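PDB 7A56: envelopment polyprotein from Bovine Schmallenberg virus BH80/Germany/2011, which probably drives fusion of the viral and host membranes during entry, its Gc part being a class II fusion glycoprotein captured here in the postfusion conformation. Local coordinates for residues G122-E133 / R291-N302. Sequence-based numbering, arbitrary orientation.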
ATOM      1  N   GLY A 122       1.564  -3.526 -27.654  1.00 29.17           N
ATOM      2  CA  GLY A 122       0.655  -4.417 -28.335  1.00 29.11           C
ATOM      3  C   GLY A 122       1.491  -5.516 -28.981  1.00 28.55           C
ATOM      4  O   GLY A 122       2.696  -5.598 -28.756  1.00 28.68           O
ATOM      5  N   PRO A 123       0.881  -6.390 -29.765  1.00 26.66           N
ATOM      6  CA  PRO A 123       1.630  -7.550 -30.280  1.00 28.43           C
ATOM      7  C   PRO A 123       2.553  -7.166 -31.425  1.00 30.53           C
ATOM      8  O   PRO A 123       2.317  -6.202 -32.154  1.00 31.32           O
ATOM      9  CB  PRO A 123       0.521  -8.472 -30.789  1.00 27.27           C
ATOM     10  CG  PRO A 123      -0.571  -7.438 -31.254  1.00 32.13           C
ATOM     11  CD  PRO A 123      -0.530  -6.380 -30.208  1.00 28.99           C
ATOM     12  N   THR A 124       3.569  -8.001 -31.632  1.00 30.58           N
ATOM     13  CA  THR A 124       4.460  -7.774 -32.757  1.00 33.14           C
ATOM     14  C   THR A 124       3.830  -8.341 -34.016  1.00 29.46           C
ATOM     15  O   THR A 124       3.324  -9.468 -34.029  1.00 30.45           O
ATOM     16  CB  THR A 124       5.828  -8.382 -32.481  1.00 29.89           C
ATOM     17  OG1 THR A 124       6.409  -7.666 -31.386  1.00 30.01           O
ATOM     18  CG2 THR A 124       6.755  -8.281 -33.702  1.00 27.00           C
ATOM     19  N   ILE A 125       3.842  -7.531 -35.064  1.00 28.29           N
ATOM     20  CA  ILE A 125       3.229  -7.836 -36.348  1.00 31.28           C
ATOM     21  C   ILE A 125       4.215  -7.795 -37.492  1.00 32.15           C
ATOM     22  O   ILE A 125       3.805  -7.967 -38.642  1.00 34.40           O
ATOM     23  CB  ILE A 125       2.077  -6.876 -36.638  1.00 32.85           C
ATOM     24  CG1 ILE A 125       2.607  -5.438 -36.764  1.00 32.23           C
ATOM     25  CG2 ILE A 125       1.093  -6.989 -35.456  1.00 32.91           C
ATOM     26  CD1 ILE A 125       1.589  -4.493 -37.300  1.00 34.30           C
ATOM     27  N   GLY A 126       5.476  -7.501 -37.223  1.00 30.64           N
ATOM     28  CA  GLY A 126       6.453  -7.448 -38.305  1.00 32.06           C
ATOM     29  C   GLY A 126       7.782  -7.054 -37.719  1.00 28.97           C
ATOM     30  O   GLY A 126       7.879  -6.748 -36.541  1.00 30.15           O
ATOM     31  N   ILE A 127       8.831  -7.112 -38.563  1.00 29.57           N
ATOM     32  CA  ILE A 127      10.179  -6.727 -38.135  1.00 28.53           C
ATOM     33  C   ILE A 127      10.766  -5.786 -39.164  1.00 29.58           C
ATOM     34  O   ILE A 127      10.926  -6.171 -40.335  1.00 30.53           O
ATOM     35  CB  ILE A 127      11.126  -7.947 -37.987  1.00 28.55           C
ATOM     36  CG1 ILE A 127      10.490  -8.989 -37.051  1.00 27.02           C
ATOM     37  CG2 ILE A 127      12.514  -7.485 -37.533  1.00 25.59           C
ATOM     38  CD1 ILE A 127      11.324 -10.300 -36.890  1.00 24.64           C
ATOM     39  N   ASN A 128      11.179  -4.596 -38.730  1.00 30.84           N
ATOM     40  CA  ASN A 128      12.068  -3.777 -39.558  1.00 32.33           C
ATOM     41  C   ASN A 128      13.488  -4.309 -39.415  1.00 32.02           C
ATOM     42  O   ASN A 128      13.966  -4.481 -38.294  1.00 31.65           O
ATOM     43  CB  ASN A 128      12.065  -2.319 -39.126  1.00 31.97           C
ATOM     44  CG  ASN A 128      10.817  -1.572 -39.569  1.00 34.16           C
ATOM     45  OD1 ASN A 128      10.472  -1.547 -40.738  1.00 37.83           O
ATOM     46  ND2 ASN A 128      10.168  -0.933 -38.638  1.00 37.10           N
ATOM     47  N   ALA A 129      14.170  -4.549 -40.540  1.00 31.49           N
ATOM     48  CA  ALA A 129      15.485  -5.206 -40.524  1.00 33.09           C
ATOM     49  C   ALA A 129      16.436  -4.576 -41.548  1.00 33.46           C
ATOM     50  O   ALA A 129      16.023  -4.085 -42.602  1.00 36.86           O
ATOM     51  CB  ALA A 129      15.397  -6.737 -40.820  1.00 33.05           C
ATOM     52  N   LYS A 130      17.720  -4.585 -41.214  1.00 33.35           N
ATOM     53  CA  LYS A 130      18.780  -4.301 -42.173  1.00 33.58           C
ATOM     54  C   LYS A 130      19.825  -5.404 -42.076  1.00 31.47           C
ATOM     55  O   LYS A 130      20.012  -5.980 -41.010  1.00 31.00           O
ATOM     56  CB  LYS A 130      19.445  -2.950 -41.919  1.00 40.10           C
ATOM     57  CG  LYS A 130      18.442  -1.846 -41.603  1.00 47.75           C
ATOM     58  CD  LYS A 130      19.049  -0.524 -41.981  1.00 57.16           C
ATOM     59  CE  LYS A 130      18.180   0.660 -41.579  1.00 58.71           C
ATOM     60  NZ  LYS A 130      19.012   1.883 -41.765  1.00 62.09           N
ATOM     61  N   HIS A 131      20.516  -5.688 -43.189  1.00 30.83           N
ATOM     62  CA  HIS A 131      21.621  -6.647 -43.079  1.00 32.09           C
ATOM     63  C   HIS A 131      22.632  -6.398 -44.179  1.00 33.35           C
ATOM     64  O   HIS A 131      22.333  -5.783 -45.216  1.00 34.91           O
ATOM     65  CB  HIS A 131      21.148  -8.114 -43.136  1.00 33.63           C
ATOM     66  CG  HIS A 131      20.754  -8.554 -44.506  1.00 39.51           C
ATOM     67  ND1 HIS A 131      19.509  -8.293 -45.037  1.00 42.64           N
ATOM     68  CD2 HIS A 131      21.441  -9.228 -45.469  1.00 45.78           C
ATOM     69  CE1 HIS A 131      19.437  -8.792 -46.260  1.00 44.34           C
ATOM     70  NE2 HIS A 131      20.597  -9.367 -46.546  1.00 45.28           N
ATOM     71  N   GLU A 132      23.854  -6.872 -43.933  1.00 34.52           N
ATOM     72  CA  GLU A 132      24.922  -6.857 -44.925  1.00 37.16           C
ATOM     73  C   GLU A 132      25.728  -8.148 -44.813  1.00 34.93           C
ATOM     74  O   GLU A 132      25.691  -8.848 -43.800  1.00 33.24           O
ATOM     75  CB  GLU A 132      25.886  -5.685 -44.733  1.00 43.43           C
ATOM     76  CG  GLU A 132      25.248  -4.382 -44.374  1.00 51.01           C
ATOM     77  CD  GLU A 132      25.161  -3.412 -45.522  1.00 58.07           C
ATOM     78  OE1 GLU A 132      24.872  -2.218 -45.245  1.00 60.86           O
ATOM     79  OE2 GLU A 132      25.361  -3.837 -46.691  1.00 62.04           O
ATOM     80  N   GLU A 133      26.506  -8.436 -45.835  1.00 36.98           N
ATOM     81  CA  GLU A 133      27.495  -9.498 -45.685  1.00 36.41           C
ATOM     82  C   GLU A 133      28.809  -9.035 -46.276  1.00 37.07           C
ATOM     83  O   GLU A 133      28.826  -8.183 -47.160  1.00 34.87           O
ATOM     84  CB  GLU A 133      27.064 -10.839 -46.325  1.00 37.97           C
ATOM     85  CG  GLU A 133      26.952 -10.897 -47.788  1.00 39.46           C
ATOM     86  CD  GLU A 133      26.563 -12.310 -48.255  1.00 37.99           C
ATOM     87  OE1 GLU A 133      25.362 -12.632 -48.170  1.00 35.75           O
ATOM     88  OE2 GLU A 133      27.441 -13.102 -48.674  1.00 34.34           O
ATOM     89  N   ARG A 291      24.348 -13.722 -52.772  1.00 33.58           N
ATOM     90  CA  ARG A 291      24.240 -13.349 -51.369  1.00 34.27           C
ATOM     91  C   ARG A 291      23.352 -14.329 -50.622  1.00 32.02           C
ATOM     92  O   ARG A 291      22.416 -14.889 -51.204  1.00 32.77           O
ATOM     93  CB  ARG A 291      23.670 -11.929 -51.246  1.00 37.65           C
ATOM     94  CG  ARG A 291      24.722 -10.868 -51.448  1.00 48.28           C
ATOM     95  CD  ARG A 291      24.117  -9.487 -51.661  1.00 61.34           C
ATOM     96  NE  ARG A 291      25.184  -8.496 -51.826  1.00 74.05           N
ATOM     97  CZ  ARG A 291      26.001  -8.411 -52.885  1.00 86.27           C
ATOM     98  NH1 ARG A 291      25.901  -9.263 -53.908  1.00 88.97           N
ATOM     99  NH2 ARG A 291      26.940  -7.469 -52.923  1.00 89.70           N
ATOM    100  N   LYS A 292      23.697 -14.589 -49.349  1.00 28.66           N
ATOM    101  CA  LYS A 292      22.878 -15.430 -48.471  1.00 27.82           C
ATOM    102  C   LYS A 292      21.528 -14.776 -48.177  1.00 30.98           C
ATOM    103  O   LYS A 292      21.400 -13.547 -48.183  1.00 29.44           O
ATOM    104  CB  LYS A 292      23.622 -15.714 -47.146  1.00 26.66           C
ATOM    105  CG  LYS A 292      25.010 -16.422 -47.447  1.00 28.19           C
ATOM    106  CD  LYS A 292      26.111 -15.932 -46.452  1.00 27.69           C
ATOM    107  CE  LYS A 292      27.519 -16.334 -47.011  1.00 29.96           C
ATOM    108  NZ  LYS A 292      27.665 -16.072 -48.452  1.00 32.29           N
ATOM    109  N   ASP A 293      20.516 -15.614 -47.928  1.00 31.00           N
ATOM    110  CA  ASP A 293      19.211 -15.132 -47.425  1.00 31.31           C
ATOM    111  C   ASP A 293      19.200 -15.152 -45.918  1.00 31.18           C
ATOM    112  O   ASP A 293      19.476 -16.189 -45.312  1.00 29.43           O
ATOM    113  CB  ASP A 293      18.053 -15.985 -47.939  1.00 35.66           C
ATOM    114  CG  ASP A 293      18.003 -16.076 -49.449  1.00 42.88           C
ATOM    115  OD1 ASP A 293      18.146 -15.053 -50.154  1.00 46.03           O
ATOM    116  OD2 ASP A 293      17.813 -17.198 -49.963  1.00 45.80           O
ATOM    117  N   VAL A 294      18.795 -14.024 -45.310  1.00 30.29           N
ATOM    118  CA  VAL A 294      18.660 -13.894 -43.867  1.00 31.82           C
ATOM    119  C   VAL A 294      17.301 -14.439 -43.462  1.00 32.89           C
ATOM    120  O   VAL A 294      16.283 -14.074 -44.062  1.00 30.94           O
ATOM    121  CB  VAL A 294      18.823 -12.422 -43.460  1.00 31.09           C
ATOM    122  CG1 VAL A 294      18.415 -12.182 -42.018  1.00 28.45           C
ATOM    123  CG2 VAL A 294      20.295 -11.997 -43.696  1.00 33.89           C
ATOM    124  N   ILE A 295      17.284 -15.360 -42.492  1.00 29.15           N
ATOM    125  CA  ILE A 295      16.028 -15.874 -41.943  1.00 30.24           C
ATOM    126  C   ILE A 295      15.897 -15.290 -40.553  1.00 28.08           C
ATOM    127  O   ILE A 295      16.761 -15.510 -39.700  1.00 28.68           O
ATOM    128  CB  ILE A 295      15.978 -17.411 -41.920  1.00 31.54           C
ATOM    129  CG1 ILE A 295      16.609 -18.027 -43.206  1.00 35.09           C
ATOM    130  CG2 ILE A 295      14.486 -17.905 -41.610  1.00 33.73           C
ATOM    131  CD1 ILE A 295      15.730 -18.026 -44.389  1.00 36.11           C
ATOM    132  N   LEU A 296      14.870 -14.454 -40.330  1.00 28.10           N
ATOM    133  CA  LEU A 296      14.724 -13.736 -39.084  1.00 29.64           C
ATOM    134  C   LEU A 296      13.330 -14.090 -38.556  1.00 29.41           C
ATOM    135  O   LEU A 296      12.330 -13.678 -39.144  1.00 29.81           O
ATOM    136  CB  LEU A 296      14.900 -12.240 -39.325  1.00 34.24           C
ATOM    137  CG  LEU A 296      15.306 -11.380 -38.152  1.00 38.16           C
ATOM    138  CD1 LEU A 296      16.733 -11.794 -37.765  1.00 37.70           C
ATOM    139  CD2 LEU A 296      15.280  -9.960 -38.657  1.00 39.82           C
ATOM    140  N   ARG A 297      13.270 -14.948 -37.533  1.00 29.50           N
ATOM    141  CA  ARG A 297      11.977 -15.428 -37.053  1.00 27.50           C
ATOM    142  C   ARG A 297      11.509 -14.670 -35.827  1.00 27.24           C
ATOM    143  O   ARG A 297      10.344 -14.828 -35.429  1.00 26.94           O
ATOM    144  CB  ARG A 297      12.028 -16.920 -36.712  1.00 26.95           C
ATOM    145  CG  ARG A 297      12.261 -17.844 -37.923  1.00 29.70           C
ATOM    146  CD  ARG A 297      12.874 -19.197 -37.455  1.00 31.67           C
ATOM    147  NE  ARG A 297      13.162 -20.014 -38.654  1.00 35.17           N
ATOM    148  CZ  ARG A 297      12.300 -20.851 -39.261  1.00 38.87           C
ATOM    149  NH1 ARG A 297      11.076 -21.066 -38.777  1.00 35.34           N
ATOM    150  NH2 ARG A 297      12.670 -21.485 -40.373  1.00 35.26           N
ATOM    151  N   ARG A 298      12.381 -13.878 -35.217  1.00 26.07           N
ATOM    152  CA  ARG A 298      11.963 -13.046 -34.101  1.00 27.97           C
ATOM    153  C   ARG A 298      13.063 -12.022 -33.907  1.00 27.29           C
ATOM    154  O   ARG A 298      14.225 -12.324 -34.139  1.00 26.67           O
ATOM    155  CB  ARG A 298      11.721 -13.858 -32.807  1.00 29.56           C
ATOM    156  CG  ARG A 298      10.943 -13.100 -31.714  1.00 32.10           C
ATOM    157  CD  ARG A 298      10.587 -14.035 -30.559  1.00 35.18           C
ATOM    158  NE  ARG A 298      11.782 -14.355 -29.791  1.00 37.62           N
ATOM    159  CZ  ARG A 298      11.987 -15.499 -29.132  1.00 40.70           C
ATOM    160  NH1 ARG A 298      11.044 -16.448 -29.141  1.00 41.79           N
ATOM    161  NH2 ARG A 298      13.154 -15.705 -28.509  1.00 40.88           N
ATOM    162  N   CYS A 299      12.682 -10.796 -33.539  1.00 25.53           N
ATOM    163  CA  CYS A 299      13.683  -9.789 -33.195  1.00 25.03           C
ATOM    164  C   CYS A 299      13.736  -9.590 -31.693  1.00 25.37           C
ATOM    165  O   CYS A 299      14.588 -10.170 -30.991  1.00 23.64           O
ATOM    166  CB  CYS A 299      13.399  -8.452 -33.926  1.00 25.86           C
ATOM    167  SG  CYS A 299      14.687  -7.191 -33.610  1.00 28.41           S
ATOM    168  N   PHE A 300      12.814  -8.762 -31.160  1.00 25.90           N
ATOM    169  CA  PHE A 300      12.716  -8.654 -29.721  1.00 24.26           C
ATOM    170  C   PHE A 300      11.945  -9.847 -29.162  1.00 26.89           C
ATOM    171  O   PHE A 300      11.141 -10.459 -29.857  1.00 28.44           O
ATOM    172  CB  PHE A 300      11.912  -7.399 -29.290  1.00 22.32           C
ATOM    173  CG  PHE A 300      12.479  -6.041 -29.746  1.00 24.99           C
ATOM    174  CD1 PHE A 300      13.847  -5.800 -29.810  1.00 26.42           C
ATOM    175  CD2 PHE A 300      11.606  -4.972 -29.986  1.00 27.38           C
ATOM    176  CE1 PHE A 300      14.348  -4.533 -30.188  1.00 29.77           C
ATOM    177  CE2 PHE A 300      12.106  -3.705 -30.381  1.00 27.73           C
ATOM    178  CZ  PHE A 300      13.461  -3.479 -30.453  1.00 29.14           C
ATOM    179  N   ASP A 301      12.079 -10.071 -27.848  1.00 26.80           N
ATOM    180  CA  ASP A 301      11.042 -10.770 -27.093  1.00 27.34           C
ATOM    181  C   ASP A 301       9.854  -9.835 -26.868  1.00 27.57           C
ATOM    182  O   ASP A 301      10.040  -8.643 -26.642  1.00 28.97           O
ATOM    183  CB  ASP A 301      11.548 -11.210 -25.715  1.00 25.51           C
ATOM    184  CG  ASP A 301      12.691 -12.242 -25.795  1.00 33.31           C
ATOM    185  OD1 ASP A 301      12.467 -13.301 -26.410  1.00 35.37           O
ATOM    186  OD2 ASP A 301      13.766 -12.002 -25.191  1.00 33.71           O
ATOM    187  N   ASN A 302       8.627 -10.361 -26.942  1.00 27.17           N
ATOM    188  CA  ASN A 302       7.440  -9.519 -26.690  1.00 28.68           C
ATOM    189  C   ASN A 302       6.472 -10.328 -25.852  1.00 31.26           C
ATOM    190  O   ASN A 302       6.011 -11.380 -26.284  1.00 33.69           O
ATOM    191  CB  ASN A 302       6.740  -9.051 -27.976  1.00 28.59           C
ATOM    192  CG  ASN A 302       5.627  -7.981 -27.713  1.00 28.81           C
ATOM    193  OD1 ASN A 302       5.223  -7.731 -26.544  1.00 27.40           O
ATOM    194  ND2 ASN A 302       5.175  -7.329 -28.776  1.00 29.60           N
TER
HETATM  195  O   HOH W   1      20.081 -11.055 -48.971  1.00 39.37           O
HETATM  196  O   HOH W   2      23.099 -11.430 -47.613  1.00 29.82           O
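E133 reaches across to K292 and is held there at both carboxylate oxygens. OE1 takes the backbone N of K292 on its syn lone pair, with OE1 to N at 2.8 Å. OE2 forms a salt bridge with K292 NZ at 3.0 Å, met 24° out of the carboxylate plane. NZ also hydrogen-bonds to the carbonyl oxygen of C162. The CG of E133 sits between its backbone N and carbonyl carbon (chi1 67°), and the extended chain crosses K292 at about a right angle. I127 is packed closely too, with CG2 against L296 CD2 and C299 CB. This is face-to-face packing of two beta layers. Strands 124-133 and 293-296 run roughly antiparallel (142° between N-to-C directions), their axes 9.0 Å apart at closest approach. The disulfide C299-C179 ties 291-302 to strand 172-183. The solvent side is looser. Exposed A129 touches only L296 CD2, and V294 CG2 makes a CH-pi contact over one face of the exposed H131 ring. One water joins H131 NE2 to K292 O; a second donates to both K292 O and E133 OE1. At the far end N302 ND2 donates to G122 O (3.0 Å). It also donates to T124 OG1, itself hydrogen-bonded to D181 OD2. Both acceptors lie near the N302 amide plane, fixing its rotation.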